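Local coordinates for periplasmic binding protein/LacI transcriptional regulator (Mycobacterium smegmatis, PDB 6HYH) that probably captures furanose sugars such as L-arabinofuranose outside the membrane for an ABC transporter, here holding beta-D-fucofuranose, at residues Ile124-Arg129 / Ile160-Gly165; Pro144-Gln149 / Lys177-Gln182. One frame throughout, in Å; residues are numbered along the deposited sequence.

In the fold
Both contacts lie in the lobe built round the six-stranded sheet of this two-lobed periplasmic binding protein, their centres about 15 Å apart. Contact 1 joins helices 123-137 and 157-170 at the sugar pocket, where Arg162 reaches beta-D-fucofuranose directly. Contact 2 pairs strands 145-151 and 176-183 at the sheet's edge; its Gln149 side chain remains about 13 Å from the sugar. Helix 157-170 connects these two strands as the crossover of a beta-alpha-beta unit, so the segments alternate along the chain. The contacts touch where Lys163 CG of contact 1 packs 3.4 Å from Gln149 OE1 of contact 2.

Contact 1: residues Ile124-Arg129 / Ile160-Gly165; sequences IEEGRR and IDRKTG. With ZN (zinc ion), chain N; ZN (zinc ion), chain F; GYE (beta-D-fucofuranose), chain K.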
loop_
_atom_site.group_PDB
_atom_site.type_symbol
_atom_site.label_atom_id
_atom_site.label_comp_id
_atom_site.label_asym_id
_atom_site.label_seq_id
_atom_site.Cartn_x
_atom_site.Cartn_y
_atom_site.Cartn_z
ATOM N N ILE A 124 0.879 0.460 12.946
ATOM C CA ILE A 124 -0.410 -0.103 13.341
ATOM C C ILE A 124 -0.208 -1.105 14.462
ATOM O O ILE A 124 -0.919 -1.080 15.472
ATOM C CB ILE A 124 -1.127 -0.763 12.151
ATOM C CG1 ILE A 124 -1.427 0.245 11.056
ATOM C CG2 ILE A 124 -2.384 -1.459 12.641
ATOM C CD1 ILE A 124 -1.858 -0.449 9.787
ATOM N N GLU A 125 0.786 -1.987 14.307
ATOM C CA GLU A 125 0.977 -3.063 15.268
ATOM C C GLU A 125 1.495 -2.538 16.593
ATOM O O GLU A 125 1.179 -3.112 17.645
ATOM C CB GLU A 125 1.944 -4.101 14.708
ATOM C CG GLU A 125 2.420 -5.136 15.721
ATOM C CD GLU A 125 1.389 -6.192 16.045
ATOM O OE1 GLU A 125 0.234 -6.018 15.617
ATOM O OE2 GLU A 125 1.761 -7.212 16.678
ATOM N N GLU A 126 2.256 -1.436 16.574
ATOM C CA GLU A 126 2.650 -0.797 17.827
ATOM C C GLU A 126 1.413 -0.341 18.591
ATOM O O GLU A 126 1.257 -0.630 19.795
ATOM C CB GLU A 126 3.595 0.381 17.559
ATOM C CG GLU A 126 4.936 0.031 16.902
ATOM C CD GLU A 126 5.711 1.299 16.436
ATOM O OE1 GLU A 126 5.149 2.421 16.575
ATOM O OE2 GLU A 126 6.869 1.180 15.935
ATOM N N GLY A 127 0.508 0.365 17.895
ATOM C CA GLY A 127 -0.758 0.748 18.517
ATOM C C GLY A 127 -1.556 -0.446 19.017
ATOM O O GLY A 127 -2.139 -0.407 20.104
ATOM N N ARG A 128 -1.573 -1.534 18.239
ATOM C CA ARG A 128 -2.343 -2.713 18.619
ATOM C C ARG A 128 -1.752 -3.382 19.851
ATOM O O ARG A 128 -2.490 -3.855 20.724
ATOM C CB ARG A 128 -2.396 -3.704 17.462
ATOM C CG ARG A 128 -3.211 -4.955 17.752
ATOM C CD ARG A 128 -3.282 -5.899 16.521
ATOM N NE ARG A 128 -3.897 -5.273 15.341
ATOM C CZ ARG A 128 -3.278 -5.108 14.170
ATOM N NH1 ARG A 128 -2.029 -5.526 14.005
ATOM N NH2 ARG A 128 -3.902 -4.519 13.157
ATOM N N ARG A 129 -0.424 -3.376 19.977
ATOM C CA ARG A 129 0.164 -4.084 21.101
ATOM C C ARG A 129 0.006 -3.285 22.390
ATOM O O ARG A 129 -0.215 -3.875 23.466
ATOM C CB ARG A 129 1.638 -4.400 20.801
ATOM C CG ARG A 129 1.956 -5.858 21.132
ATOM C CD ARG A 129 3.423 -6.260 21.216
ATOM N NE ARG A 129 4.251 -5.849 20.093
ATOM C CZ ARG A 129 5.508 -6.276 19.944
ATOM N NH1 ARG A 129 6.010 -7.115 20.853
ATOM N NH2 ARG A 129 6.262 -5.880 18.906
ATOM N N ILE A 160 -1.762 8.311 12.698
ATOM C CA ILE A 160 -2.970 7.705 12.132
ATOM C C ILE A 160 -2.970 6.197 12.366
ATOM O O ILE A 160 -3.972 5.606 12.815
ATOM C CB ILE A 160 -3.074 8.058 10.636
ATOM C CG1 ILE A 160 -3.308 9.562 10.459
ATOM C CG2 ILE A 160 -4.152 7.251 9.963
ATOM C CD1 ILE A 160 -2.912 10.098 9.120
ATOM N N ASP A 161 -1.835 5.551 12.074
ATOM C CA ASP A 161 -1.740 4.106 12.245
ATOM C C ASP A 161 -1.826 3.709 13.711
ATOM O O ASP A 161 -2.489 2.726 14.053
ATOM C CB ASP A 161 -0.433 3.600 11.642
ATOM C CG ASP A 161 -0.516 3.464 10.142
ATOM O OD1 ASP A 161 -1.578 3.000 9.676
ATOM O OD2 ASP A 161 0.450 3.829 9.425
ATOM N N ARG A 162 -1.146 4.441 14.593
ATOM C CA ARG A 162 -1.147 4.049 15.992
ATOM C C ARG A 162 -2.536 4.192 16.588
ATOM O O ARG A 162 -2.991 3.294 17.312
ATOM C CB ARG A 162 -0.122 4.882 16.761
ATOM C CG ARG A 162 1.306 4.525 16.421
ATOM C CD ARG A 162 2.320 5.240 17.316
ATOM N NE ARG A 162 3.689 4.970 16.873
ATOM C CZ ARG A 162 4.700 5.827 17.019
ATOM N NH1 ARG A 162 4.507 7.019 17.590
ATOM N NH2 ARG A 162 5.908 5.508 16.581
ATOM N N LYS A 163 -3.218 5.319 16.304
ATOM C CA LYS A 163 -4.651 5.436 16.589
ATOM C C LYS A 163 -5.427 4.185 16.170
ATOM O O LYS A 163 -6.150 3.597 16.989
ATOM C CB LYS A 163 -5.236 6.685 15.939
ATOM C CG LYS A 163 -6.575 7.115 16.549
ATOM C CD LYS A 163 -7.060 8.421 15.943
ATOM C CE LYS A 163 -8.469 8.771 16.386
ATOM N NZ LYS A 163 -8.784 10.149 15.912
ATOM N N THR A 164 -5.338 3.794 14.881
ATOM C CA THR A 164 -6.106 2.635 14.401
ATOM C C THR A 164 -5.787 1.384 15.211
ATOM O O THR A 164 -6.686 0.667 15.666
ATOM C CB THR A 164 -5.813 2.364 12.924
ATOM O OG1 THR A 164 -6.099 3.539 12.156
ATOM C CG2 THR A 164 -6.654 1.183 12.402
ATOM N N GLY A 165 -4.504 1.088 15.366
ATOM C CA GLY A 165 -4.120 -0.137 16.038
ATOM C C GLY A 165 -4.556 -0.159 17.487
ATOM O O GLY A 165 -5.062 -1.174 17.972
HETATM ZN ZN ZN N . 0.261 -8.192 17.674
HETATM ZN ZN ZN F . 1.080 3.081 7.296
HETATM O O3 GYE K . 7.142 7.868 17.192
HETATM C C2 GYE K . 7.872 10.229 17.293
HETATM C C1 GYE K . 8.464 11.147 16.224
HETATM O O5 GYE K . 7.644 8.891 12.878
HETATM C C6 GYE K . 7.610 6.866 14.280
HETATM O O4 GYE K . 8.158 10.507 14.979
HETATM C C5 GYE K . 8.099 8.291 14.101
HETATM C C4 GYE K . 7.605 9.202 15.203
HETATM C C3 GYE K . 8.003 8.855 16.631
HETATM O O1 GYE K . 7.948 12.449 16.228
HETATM O O2 GYE K . 8.581 10.224 18.525
HETATM O O HOH W 1 -0.707 -7.547 19.542
#
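Glu126 OE1 is gripped by two nitrogens of Arg162: NE at 3.0 Å, nearly along the C-O axis of the carboxylate, and NH2 through a weak bond of 3.2 Å. This salt bridge spans segments 124-129 and 160-165, parts of two neighbouring helices in a lobe of the periplasmic binding fold, which cross at -37°. The carboxylate and guanidinium planes are turned 30° apart. With CG anti to its carbonyl carbon (chi1 -71°) and the chain extended as far as NE, Arg162 carries its guanidinium beyond the helix pair to beta-D-fucofuranose. There NH1 and NH2 both donate to sugar O3, which lies in the guanidinium plane; the NH2 bond is 2.7 Å. Glu126 thus stands in the second shell, where its two bonds would restrain the rotation of a sugar-binding arginine; Asp240 and Arg105 are among the other residues hydrogen-bonded to the sugar.

Between the helix backbones, Gly127 and Gly165 allow a close approach. CA-H...O contacts run both ways, from Gly165 CA to Ile124 O and from Gly127 CA to Arg162 O, and the Arg128 and Gly165 CA atoms are 4.1 Å apart. Two zinc ions flank the helices. Glu125 OE2 binds one at 2.0 Å, together with a water and His317 and His319 from the C-terminal histidine tag of a neighbouring subunit, while Glu125 OE1 accepts a hydrogen bond from Arg128 NH1 as part of a salt bridge. Asp161 binds the other zinc through OD2 at 2.3 Å, and its remaining oxygen, OD1, lies against Ile124 CG1.

Contact 2: residues Pro144-Gln149 / Lys177-Gln182; sequences PVNIVQ and KIVASQ
Ile147 and Ile178 both set CG1 anti to the carbonyl carbon (chi1 near -60° in both), and their side chains meet obliquely on one face of the sheet, with Ile147 CB 4.1 Å from Ile178 CG1. On the same face Gln149, extended beyond CG, brings NE2 to within 3.2 Å of Ile178 CD1, while Ser181 OG approaches Gln149 CB. Segments 145-149 and 177-182 run parallel, 8° apart, as the strand pair of a right-handed beta-alpha-beta crossover. Lys177 N donates to Val145 O and Ile147 N to Lys177 O. A beta bulge follows: Ile147 pairs with Ile178, but Val148 pairs with Ala180, and the extra residue, Val179, has a helix-like psi of -36°. Its N still bonds to Ile147 O at 3.0 Å. Beyond the bulge, pairing resumes through Gln149 N to Ala180 O, at 2.8 Å, and Gln182 N to Gln149 O, at 3.0 Å.

The other face carries Asn146, Val148 and Ala180. Val148 CG1 packs 4.2 Å from Ala180 CB, and the side chains of Val179 and Asn146 cross at about a right angle, Val179 CG1 meeting Asn146 OD1. Strand 176-183 is outermost within this chain; on the far side of strand 145-151, strand 207-210 continues the sheet through backbone bonds to Asn146 and Val148. Helix 157-170 covers the Ile147, Gln149 and Ile178 face through Ile170 and Phe166, whereas Phe198 of helix 188-201 rests on Val148 and Ala180.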
loop_
_atom_site.group_PDB
_atom_site.type_symbol
_atom_site.label_atom_id
_atom_site.label_comp_id
_atom_site.label_asym_id
_atom_site.label_seq_id
_atom_site.Cartn_x
_atom_site.Cartn_y
_atom_site.Cartn_z
ATOM N N PRO A 144 -16.575 0.591 34.057
ATOM C CA PRO A 144 -15.912 1.234 32.928
ATOM C C PRO A 144 -14.507 1.659 33.312
ATOM O O PRO A 144 -14.223 2.023 34.457
ATOM C CB PRO A 144 -16.804 2.443 32.633
ATOM C CG PRO A 144 -17.417 2.761 33.905
ATOM C CD PRO A 144 -17.659 1.430 34.589
ATOM N N VAL A 145 -13.626 1.597 32.323
ATOM C CA VAL A 145 -12.218 1.924 32.472
ATOM C C VAL A 145 -11.885 2.977 31.430
ATOM O O VAL A 145 -12.056 2.743 30.222
ATOM C CB VAL A 145 -11.343 0.685 32.284
ATOM C CG1 VAL A 145 -9.887 1.085 32.038
ATOM C CG2 VAL A 145 -11.516 -0.246 33.479
ATOM N N ASN A 146 -11.327 4.093 31.873
ATOM C CA ASN A 146 -11.369 5.306 31.077
ATOM C C ASN A 146 -9.993 5.600 30.511
ATOM O O ASN A 146 -9.023 5.801 31.257
ATOM C CB ASN A 146 -11.854 6.480 31.924
ATOM C CG ASN A 146 -13.365 6.536 32.024
ATOM O OD1 ASN A 146 -14.068 6.553 31.012
ATOM N ND2 ASN A 146 -13.875 6.535 33.251
ATOM N N ILE A 147 -9.932 5.669 29.189
ATOM C CA ILE A 147 -8.682 5.818 28.474
ATOM C C ILE A 147 -8.681 7.206 27.859
ATOM O O ILE A 147 -9.724 7.718 27.429
ATOM C CB ILE A 147 -8.484 4.714 27.415
ATOM C CG1 ILE A 147 -8.510 3.340 28.088
ATOM C CG2 ILE A 147 -7.149 4.905 26.709
ATOM C CD1 ILE A 147 -8.877 2.212 27.165
ATOM N N VAL A 148 -7.526 7.835 27.891
ATOM C CA VAL A 148 -7.290 9.133 27.294
ATOM C C VAL A 148 -6.182 8.929 26.275
ATOM O O VAL A 148 -5.245 8.172 26.539
ATOM C CB VAL A 148 -6.881 10.152 28.366
ATOM C CG1 VAL A 148 -6.663 11.431 27.730
ATOM C CG2 VAL A 148 -7.952 10.249 29.433
ATOM N N GLN A 149 -6.329 9.493 25.080
ATOM C CA GLN A 149 -5.328 9.311 24.028
ATOM C C GLN A 149 -4.641 10.635 23.710
ATOM O O GLN A 149 -5.299 11.627 23.366
ATOM C CB GLN A 149 -5.921 8.717 22.733
ATOM C CG GLN A 149 -4.955 7.719 22.069
ATOM C CD GLN A 149 -5.530 6.883 20.916
ATOM O OE1 GLN A 149 -5.311 7.199 19.751
ATOM N NE2 GLN A 149 -6.261 5.803 21.245
ATOM N N LYS A 177 -12.988 2.288 27.346
ATOM C CA LYS A 177 -13.406 3.249 26.337
ATOM C C LYS A 177 -12.554 4.497 26.348
ATOM O O LYS A 177 -12.152 4.991 27.408
ATOM C CB LYS A 177 -14.842 3.707 26.554
ATOM C CG LYS A 177 -15.565 4.043 25.260
ATOM C CD LYS A 177 -16.003 5.516 25.173
ATOM C CE LYS A 177 -16.624 5.822 23.793
ATOM N NZ LYS A 177 -17.084 7.231 23.640
ATOM N N ILE A 178 -12.293 4.998 25.146
ATOM C CA ILE A 178 -11.486 6.198 24.980
ATOM C C ILE A 178 -12.460 7.360 25.099
ATOM O O ILE A 178 -13.297 7.572 24.214
ATOM C CB ILE A 178 -10.743 6.209 23.639
ATOM C CG1 ILE A 178 -9.807 5.001 23.545
ATOM C CG2 ILE A 178 -9.957 7.526 23.468
ATOM C CD1 ILE A 178 -9.176 4.792 22.172
ATOM N N VAL A 179 -12.400 8.068 26.223
ATOM C CA VAL A 179 -13.315 9.178 26.461
ATOM C C VAL A 179 -12.807 10.461 25.820
ATOM O O VAL A 179 -13.595 11.274 25.321
ATOM C CB VAL A 179 -13.565 9.336 27.959
ATOM C CG1 VAL A 179 -14.029 8.014 28.502
ATOM C CG2 VAL A 179 -12.308 9.788 28.635
ATOM N N ALA A 180 -11.495 10.659 25.836
ATOM C CA ALA A 180 -10.885 11.878 25.340
ATOM C C ALA A 180 -9.688 11.475 24.496
ATOM O O ALA A 180 -8.974 10.521 24.834
ATOM C CB ALA A 180 -10.451 12.795 26.480
ATOM N N SER A 181 -9.517 12.158 23.368
ATOM C CA SER A 181 -8.409 11.873 22.464
ATOM C C SER A 181 -8.108 13.142 21.682
ATOM O O SER A 181 -9.003 13.691 21.026
ATOM C CB SER A 181 -8.742 10.707 21.524
ATOM O OG SER A 181 -7.590 10.282 20.795
ATOM N N GLN A 182 -6.876 13.643 21.794
ATOM C CA GLN A 182 -6.538 14.846 21.050
ATOM C C GLN A 182 -5.038 14.909 20.783
ATOM O O GLN A 182 -4.237 14.253 21.449
ATOM C CB GLN A 182 -7.016 16.099 21.778
ATOM C CG GLN A 182 -6.821 17.314 20.924
ATOM C CD GLN A 182 -6.725 18.584 21.721
ATOM O OE1 GLN A 182 -7.255 18.682 22.838
ATOM N NE2 GLN A 182 -5.976 19.553 21.181
#